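Long-range contacts in polysaccharide deacetylase (PDB 6DQ3), which probably removes N-acetyl groups from the cell wall linkage unit of streptococcal rhamnopolysaccharides, as a zinc-dependent deacetylase of the carbohydrate esterase 4 family: residues V102-T107 against K156-K161; S129-T134 against T167-Y172; Y190-T195 against L208-I213. One frame throughout, in Å; residues are numbered along the deposited sequence.

Contact 1 of 3, residues V102-T107 against K156-K161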
# COMPACT_ATOMS: atom_id res chain seq x y z
N VAL A 102 6.46 3.96 0.99
CA VAL A 102 7.14 5.13 1.54
C VAL A 102 7.98 5.82 0.47
O VAL A 102 8.75 5.18 -0.26
CB VAL A 102 8.02 4.75 2.74
CG1 VAL A 102 8.76 5.99 3.26
CG2 VAL A 102 7.21 4.08 3.84
N ILE A 103 7.84 7.14 0.40
CA ILE A 103 8.70 8.01 -0.41
C ILE A 103 9.89 8.37 0.48
O ILE A 103 9.80 9.26 1.32
CB ILE A 103 7.95 9.25 -0.88
CG1 ILE A 103 6.66 8.86 -1.61
CG2 ILE A 103 8.84 10.11 -1.76
CD1 ILE A 103 5.74 10.04 -1.90
N THR A 104 11.01 7.67 0.29
CA THR A 104 12.07 7.75 1.29
C THR A 104 12.73 9.12 1.33
O THR A 104 13.21 9.54 2.38
CB THR A 104 13.11 6.66 1.06
OG1 THR A 104 13.70 6.80 -0.23
CG2 THR A 104 12.46 5.28 1.19
N GLY A 105 12.76 9.83 0.20
CA GLY A 105 13.39 11.14 0.18
C GLY A 105 12.73 12.15 1.10
O GLY A 105 13.40 12.96 1.74
N LEU A 106 11.39 12.14 1.15
CA LEU A 106 10.69 13.08 2.03
C LEU A 106 10.99 12.79 3.49
O LEU A 106 11.15 13.71 4.29
CB LEU A 106 9.19 13.03 1.76
CG LEU A 106 8.74 13.63 0.43
CD1 LEU A 106 7.37 13.15 0.02
CD2 LEU A 106 8.78 15.16 0.50
N THR A 107 11.07 11.51 3.86
CA THR A 107 11.42 11.16 5.23
C THR A 107 12.86 11.52 5.54
O THR A 107 13.16 12.00 6.64
CB THR A 107 11.18 9.66 5.46
OG1 THR A 107 9.77 9.39 5.40
CG2 THR A 107 11.73 9.23 6.81
N LYS A 156 15.02 1.24 -1.27
CA LYS A 156 14.99 -0.05 -0.60
C LYS A 156 16.14 -0.17 0.39
O LYS A 156 15.96 -0.63 1.53
CB LYS A 156 15.06 -1.19 -1.62
CG LYS A 156 15.33 -2.56 -1.00
CD LYS A 156 15.06 -3.69 -1.99
CE LYS A 156 15.69 -5.00 -1.56
NZ LYS A 156 15.27 -5.45 -0.21
N ASP A 157 17.35 0.23 -0.03
CA ASP A 157 18.49 0.16 0.88
C ASP A 157 18.26 1.03 2.11
O ASP A 157 18.70 0.68 3.21
CB ASP A 157 19.77 0.59 0.16
CG ASP A 157 20.18 -0.40 -0.91
OD1 ASP A 157 19.74 -1.57 -0.85
OD2 ASP A 157 20.96 -0.01 -1.81
N TYR A 158 17.57 2.16 1.94
CA TYR A 158 17.28 3.05 3.06
C TYR A 158 16.32 2.39 4.04
O TYR A 158 16.58 2.34 5.25
CB TYR A 158 16.72 4.37 2.52
CG TYR A 158 16.34 5.40 3.57
CD1 TYR A 158 17.27 6.31 4.05
CD2 TYR A 158 15.04 5.48 4.04
CE1 TYR A 158 16.92 7.26 5.01
CE2 TYR A 158 14.68 6.43 4.99
CZ TYR A 158 15.62 7.31 5.47
OH TYR A 158 15.24 8.25 6.41
N LEU A 159 15.19 1.88 3.55
CA LEU A 159 14.24 1.21 4.43
C LEU A 159 14.86 -0.02 5.08
O LEU A 159 14.69 -0.26 6.28
CB LEU A 159 12.98 0.83 3.65
CG LEU A 159 12.19 1.99 3.07
CD1 LEU A 159 11.23 1.51 1.99
CD2 LEU A 159 11.43 2.73 4.16
N ASP A 160 15.60 -0.82 4.30
CA ASP A 160 16.21 -2.02 4.83
C ASP A 160 17.16 -1.71 5.98
O ASP A 160 17.17 -2.40 7.00
CB ASP A 160 16.98 -2.77 3.74
CG ASP A 160 16.07 -3.37 2.70
OD1 ASP A 160 14.84 -3.23 2.83
OD2 ASP A 160 16.59 -3.99 1.74
N LYS A 161 17.99 -0.67 5.81
CA LYS A 161 18.95 -0.34 6.85
C LYS A 161 18.27 0.37 8.02
O LYS A 161 18.43 -0.04 9.17
CB LYS A 161 20.07 0.53 6.26
CG LYS A 161 21.17 0.88 7.25
CD LYS A 161 22.24 1.74 6.60
CE LYS A 161 23.35 2.09 7.58
NZ LYS A 161 24.44 2.89 6.94

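Contact 2 of 3, residues S129-T134 against T167-Y172. With ZN (zinc ion), chain D.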
# COMPACT_ATOMS: atom_id res chain seq x y z
N SER A 129 3.42 -2.39 8.08
CA SER A 129 4.57 -2.69 7.23
C SER A 129 4.85 -1.49 6.34
O SER A 129 3.94 -0.77 5.91
CB SER A 129 4.31 -3.94 6.38
OG SER A 129 5.44 -4.27 5.59
N PHE A 130 6.13 -1.26 6.05
CA PHE A 130 6.55 -0.10 5.28
C PHE A 130 7.41 -0.54 4.10
O PHE A 130 8.53 -1.04 4.28
CB PHE A 130 7.25 0.89 6.20
CG PHE A 130 6.36 1.35 7.30
CD1 PHE A 130 5.45 2.37 7.07
CD2 PHE A 130 6.35 0.72 8.53
CE1 PHE A 130 4.59 2.79 8.05
CE2 PHE A 130 5.49 1.13 9.52
CZ PHE A 130 4.61 2.16 9.28
N GLN A 131 6.87 -0.36 2.91
CA GLN A 131 7.46 -0.84 1.68
C GLN A 131 7.86 0.36 0.82
O GLN A 131 7.87 1.51 1.27
CB GLN A 131 6.48 -1.79 0.99
CG GLN A 131 6.07 -3.00 1.85
CD GLN A 131 7.23 -3.92 2.19
OE1 GLN A 131 8.01 -4.31 1.33
NE2 GLN A 131 7.36 -4.27 3.47
N ASP A 132 8.21 0.08 -0.44
CA ASP A 132 8.92 1.06 -1.25
C ASP A 132 7.99 1.87 -2.14
O ASP A 132 7.05 1.35 -2.73
CB ASP A 132 9.96 0.34 -2.12
CG ASP A 132 10.89 1.30 -2.81
OD1 ASP A 132 10.51 1.84 -3.87
OD2 ASP A 132 11.99 1.52 -2.28
N HIS A 133 8.28 3.18 -2.22
CA HIS A 133 7.59 4.08 -3.14
C HIS A 133 8.57 5.05 -3.78
O HIS A 133 8.22 6.21 -4.05
CB HIS A 133 6.46 4.81 -2.41
CG HIS A 133 5.35 5.28 -3.31
ND1 HIS A 133 4.95 4.58 -4.43
CD2 HIS A 133 4.54 6.36 -3.22
CE1 HIS A 133 3.95 5.23 -5.01
NE2 HIS A 133 3.69 6.31 -4.29
N THR A 134 9.80 4.59 -4.02
CA THR A 134 10.91 5.31 -4.63
C THR A 134 11.48 6.38 -3.70
O THR A 134 10.92 6.67 -2.63
CB THR A 134 10.53 5.97 -5.96
OG1 THR A 134 9.80 7.18 -5.72
CG2 THR A 134 9.72 5.03 -6.84
N THR A 167 12.89 -5.16 2.51
CA THR A 167 11.73 -4.65 1.78
C THR A 167 11.50 -5.50 0.54
O THR A 167 12.43 -5.74 -0.24
CB THR A 167 11.96 -3.19 1.39
OG1 THR A 167 12.29 -2.43 2.56
CG2 THR A 167 10.72 -2.61 0.74
N ILE A 168 10.27 -5.95 0.34
CA ILE A 168 9.96 -6.86 -0.77
C ILE A 168 8.94 -6.30 -1.74
O ILE A 168 8.76 -6.90 -2.81
CB ILE A 168 9.48 -8.23 -0.25
CG1 ILE A 168 8.19 -8.09 0.56
CG2 ILE A 168 10.55 -8.87 0.62
CD1 ILE A 168 7.46 -9.41 0.76
N ALA A 169 8.26 -5.20 -1.43
CA ALA A 169 7.17 -4.71 -2.26
C ALA A 169 7.42 -3.27 -2.66
O ALA A 169 8.00 -2.48 -1.90
CB ALA A 169 5.82 -4.82 -1.53
N ILE A 170 6.97 -2.92 -3.87
CA ILE A 170 7.05 -1.56 -4.38
C ILE A 170 5.70 -1.17 -4.95
O ILE A 170 4.97 -2.00 -5.50
CB ILE A 170 8.17 -1.41 -5.44
CG1 ILE A 170 8.25 0.04 -5.95
CG2 ILE A 170 7.94 -2.38 -6.59
CD1 ILE A 170 9.43 0.30 -6.86
N ALA A 171 5.34 0.10 -4.78
CA ALA A 171 4.23 0.72 -5.49
C ALA A 171 4.81 1.75 -6.45
O ALA A 171 5.55 2.64 -6.03
CB ALA A 171 3.25 1.39 -4.52
N TYR A 172 4.50 1.62 -7.74
CA TYR A 172 5.05 2.55 -8.73
C TYR A 172 4.35 3.90 -8.64
O TYR A 172 3.12 3.94 -8.57
CB TYR A 172 4.91 1.97 -10.14
CG TYR A 172 5.43 0.56 -10.21
CD1 TYR A 172 6.78 0.29 -9.98
CD2 TYR A 172 4.58 -0.51 -10.46
CE1 TYR A 172 7.25 -0.99 -10.00
CE2 TYR A 172 5.06 -1.79 -10.50
CZ TYR A 172 6.39 -2.03 -10.26
OH TYR A 172 6.88 -3.31 -10.29
ZN ZN D . 2.53 8.06 -4.88
O HOH W 1 1.09 9.89 -5.38

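Contact 3 of 3, residues Y190-T195 against L208-I213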
# COMPACT_ATOMS: atom_id res chain seq x y z
N TYR A 190 12.86 -7.30 -5.54
CA TYR A 190 11.47 -7.10 -5.17
C TYR A 190 10.66 -8.35 -5.50
O TYR A 190 10.87 -8.99 -6.53
CB TYR A 190 10.89 -5.91 -5.91
CG TYR A 190 11.32 -4.58 -5.36
CD1 TYR A 190 10.75 -4.07 -4.21
CD2 TYR A 190 12.30 -3.84 -6.00
CE1 TYR A 190 11.14 -2.85 -3.70
CE2 TYR A 190 12.70 -2.63 -5.50
CZ TYR A 190 12.11 -2.13 -4.35
OH TYR A 190 12.51 -0.92 -3.85
N LYS A 191 9.73 -8.69 -4.62
CA LYS A 191 8.87 -9.86 -4.81
C LYS A 191 7.47 -9.50 -5.26
O LYS A 191 6.82 -10.30 -5.93
CB LYS A 191 8.79 -10.66 -3.50
CG LYS A 191 10.13 -11.15 -2.98
CD LYS A 191 10.81 -12.08 -3.98
CE LYS A 191 12.18 -12.54 -3.50
NZ LYS A 191 12.82 -13.45 -4.50
N LEU A 192 7.00 -8.30 -4.89
CA LEU A 192 5.67 -7.83 -5.20
C LEU A 192 5.73 -6.40 -5.72
O LEU A 192 6.57 -5.60 -5.30
CB LEU A 192 4.76 -7.84 -3.96
CG LEU A 192 4.46 -9.20 -3.32
CD1 LEU A 192 3.71 -8.98 -2.00
CD2 LEU A 192 3.67 -10.09 -4.25
N GLY A 193 4.82 -6.09 -6.64
CA GLY A 193 4.67 -4.75 -7.15
C GLY A 193 3.20 -4.44 -7.36
O GLY A 193 2.45 -5.30 -7.84
N VAL A 194 2.76 -3.24 -6.99
CA VAL A 194 1.35 -2.87 -7.10
C VAL A 194 1.21 -1.66 -8.01
O VAL A 194 2.04 -0.75 -7.99
CB VAL A 194 0.71 -2.59 -5.72
CG1 VAL A 194 0.66 -3.87 -4.91
CG2 VAL A 194 1.45 -1.50 -4.97
N THR A 195 0.15 -1.67 -8.80
CA THR A 195 -0.15 -0.66 -9.80
C THR A 195 -1.38 0.13 -9.34
O THR A 195 -1.86 -0.03 -8.21
CB THR A 195 -0.40 -1.33 -11.15
OG1 THR A 195 -1.68 -1.98 -11.10
CG2 THR A 195 0.68 -2.37 -11.45
N LEU A 208 4.77 -8.50 -10.01
CA LEU A 208 5.31 -7.15 -9.92
C LEU A 208 4.41 -6.10 -10.56
O LEU A 208 4.83 -4.95 -10.73
CB LEU A 208 6.70 -7.09 -10.57
CG LEU A 208 7.77 -7.89 -9.85
CD1 LEU A 208 9.08 -7.88 -10.64
CD2 LEU A 208 8.01 -7.39 -8.43
N SER A 209 3.17 -6.47 -10.89
CA SER A 209 2.22 -5.55 -11.50
C SER A 209 0.79 -5.91 -11.10
O SER A 209 -0.10 -6.11 -11.93
CB SER A 209 2.40 -5.55 -13.02
OG SER A 209 2.34 -6.87 -13.53
N LEU A 210 0.55 -5.97 -9.79
CA LEU A 210 -0.73 -6.43 -9.27
C LEU A 210 -1.79 -5.33 -9.29
O LEU A 210 -1.49 -4.15 -9.05
CB LEU A 210 -0.56 -6.92 -7.83
CG LEU A 210 0.35 -8.13 -7.63
CD1 LEU A 210 0.74 -8.29 -6.17
CD2 LEU A 210 -0.35 -9.38 -8.14
N ASN A 211 -3.03 -5.73 -9.56
CA ASN A 211 -4.16 -4.81 -9.52
C ASN A 211 -4.40 -4.32 -8.10
O ASN A 211 -4.07 -5.00 -7.12
CB ASN A 211 -5.45 -5.49 -10.00
CG ASN A 211 -5.42 -5.92 -11.45
OD1 ASN A 211 -4.58 -5.49 -12.23
ND2 ASN A 211 -6.38 -6.77 -11.82
N ARG A 212 -5.02 -3.14 -7.98
CA ARG A 212 -5.50 -2.65 -6.70
C ARG A 212 -6.91 -2.10 -6.85
O ARG A 212 -7.35 -1.76 -7.95
CB ARG A 212 -4.56 -1.58 -6.12
CG ARG A 212 -3.22 -2.14 -5.67
CD ARG A 212 -2.51 -1.21 -4.70
NE ARG A 212 -1.89 -0.07 -5.37
CZ ARG A 212 -1.25 0.91 -4.74
NH1 ARG A 212 -1.16 0.90 -3.41
NH2 ARG A 212 -0.72 1.90 -5.43
N ILE A 213 -7.61 -2.03 -5.73
CA ILE A 213 -8.97 -1.49 -5.67
C ILE A 213 -8.87 -0.10 -5.08
O ILE A 213 -8.49 0.07 -3.92
CB ILE A 213 -9.90 -2.39 -4.83
CG1 ILE A 213 -10.08 -3.75 -5.51
CG2 ILE A 213 -11.23 -1.69 -4.60
CD1 ILE A 213 -10.60 -4.83 -4.57
O HOH W 2 1.09 2.00 -8.12
O HOH W 3 -2.01 -4.60 -12.79

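Contact 1 of 3, residues V102-T107 against K156-K161
T104 overlaps the CD2 part of the Y158 ring and the branch point of L159. The contact belongs to the barrel-like deacetylase fold of carbohydrate esterase family 4. It packs the short helix 104-108, which follows strand 98-102 after the single N-cap residue I103, against helix 145-162 on the outside of the sheet.

The side chains of T104 and Y158 run past one another in opposed senses. T104 CB comes to 3.7 Å from Y158 CD2, obliquely to the ring. The methyl of T104 lies beside its own backbone N, anti to the carbonyl carbon. From there T104 CG2 reaches L159 CG at 3.8 Å and sits at nearly equal distance from both L159 methyls. V102, at the end of its strand, meets the same leucine more loosely, with V102 CB 4.2 Å from L159 CD2.

One helical turn beyond T104, T107 meets the far end of the tyrosine. Y158 CG is anti to its backbone N (chi1 179°), which carries the ring across to the short helix. No hydrogen bond joins the two segments. The hydroxyl of T107 is used elsewhere, on L115 O. Helix 117-124 adds to the apolar cluster, with L117 touching both T107 and Y158, and M120 touching V102 and T107.

K156 NZ, on the same helix as Y158, meets D160 OD2 at 2.8 Å on that oxygen's syn lone pair; this salt bridge does not cross the contact. At the hydroxyl end of the tyrosine, T107 CG2 lies 3.7 Å from Y158 OH, at the ring edge and near its plane.

Contact 2 of 3, residues S129-T134 against T167-Y172
The H133 imidazole is met at its edge, near the ring plane, by A171 O and Y172 O, while H137 meets the ring at about 80° between planes. This is a zinc site at the end of a strand of the deacetylase barrel. H133 NE2 binds the zinc ion at 2.2 Å, and D78, H137 and water 1 are also ligands.

H133 ND1 donates to A171 O at 2.6 Å. The acceptor lies in the imidazole plane, but the donor stands 46° above the carbonyl plane of A171. Together with the zinc bond at NE2, this bond fixes the rotation of the ring, and it may make the ring more electron-rich toward the metal.

The amide of Q131 is the second flat group. Its chain bends at chi2 (-63°) and brings OE1 to two backbone donors, I168 N at 3.0 Å and A169 N at 2.9 Å. The first lies in the carbonyl plane. Q131 NE2 is held by S129 OG.

Between these groups D132 and I170 form a single bridge: D132 N donates to A169 O, and A171 N to D132 O. D132 OD2 bonds S155. D132 OD1 closes an Asx turn, accepting from T134 N at 2.8 Å from above the carboxylate plane.

Contact 3 of 3, residues Y190-T195 against L208-I213
This is a parallel strand pairing in the deacetylase barrel, joining strand 192-198 to strand 210-214 beside the zinc site. V194 and L210 are the bridged pair. L210 N donates to G193 O at 2.8 Å, and T195 N donates to L210 O at 3.0 Å. The same carbonyl also accepts from T195 OG1, which comes from above its plane, so two bonds grip L210 O.

At the start of the pairing, L208 CD2 packs on the backbone of residues 190-192, 3.7 Å from L192 C. L192 and L210 touch through their methyls, and helix 54-63 covers both.

At the other end R212 lies across V194 at about a right angle. V194 CG2 sits 3.6 Å over the centre of one guanidinium face. R212 NE donates to T195 O at 2.8 Å, nearly straight at 174° and in the guanidinium plane. The bend at chi3 (-78°) turns the group to that carbonyl. R212 NH2 forms a salt bridge with D77, and NH1 bonds T75. An acetate ion lies about 4 Å from the side chain. With its plane fixed in this way, the guanidinium probably keeps a positive charge close to the bound acetate and the zinc site.

In the fold
From the N terminus, strand 98-102 runs into segment 102-107, which opens contact 1. Strand 128-132 then opens contact 2. Helix 145-162 comes back to segment 102-107 and closes contact 1. Segment 167-172 follows and closes contact 2, so the two contacts cross along the chain. Contact 3 starts only afterwards, closing the short excursion between segments 190-195 and 208-213. Contact 1 ties an outer helix to the end of strand 98-102 and the short helix after it. Contacts 2 and 3 carry the barrel wall onward, because strands 169-171 and 192-198 are neighbours. Direct bonds bind the contacts together: V102 N to Q131 O, D160 OD1 to T167 OG1, and Y172 OH to L208 O.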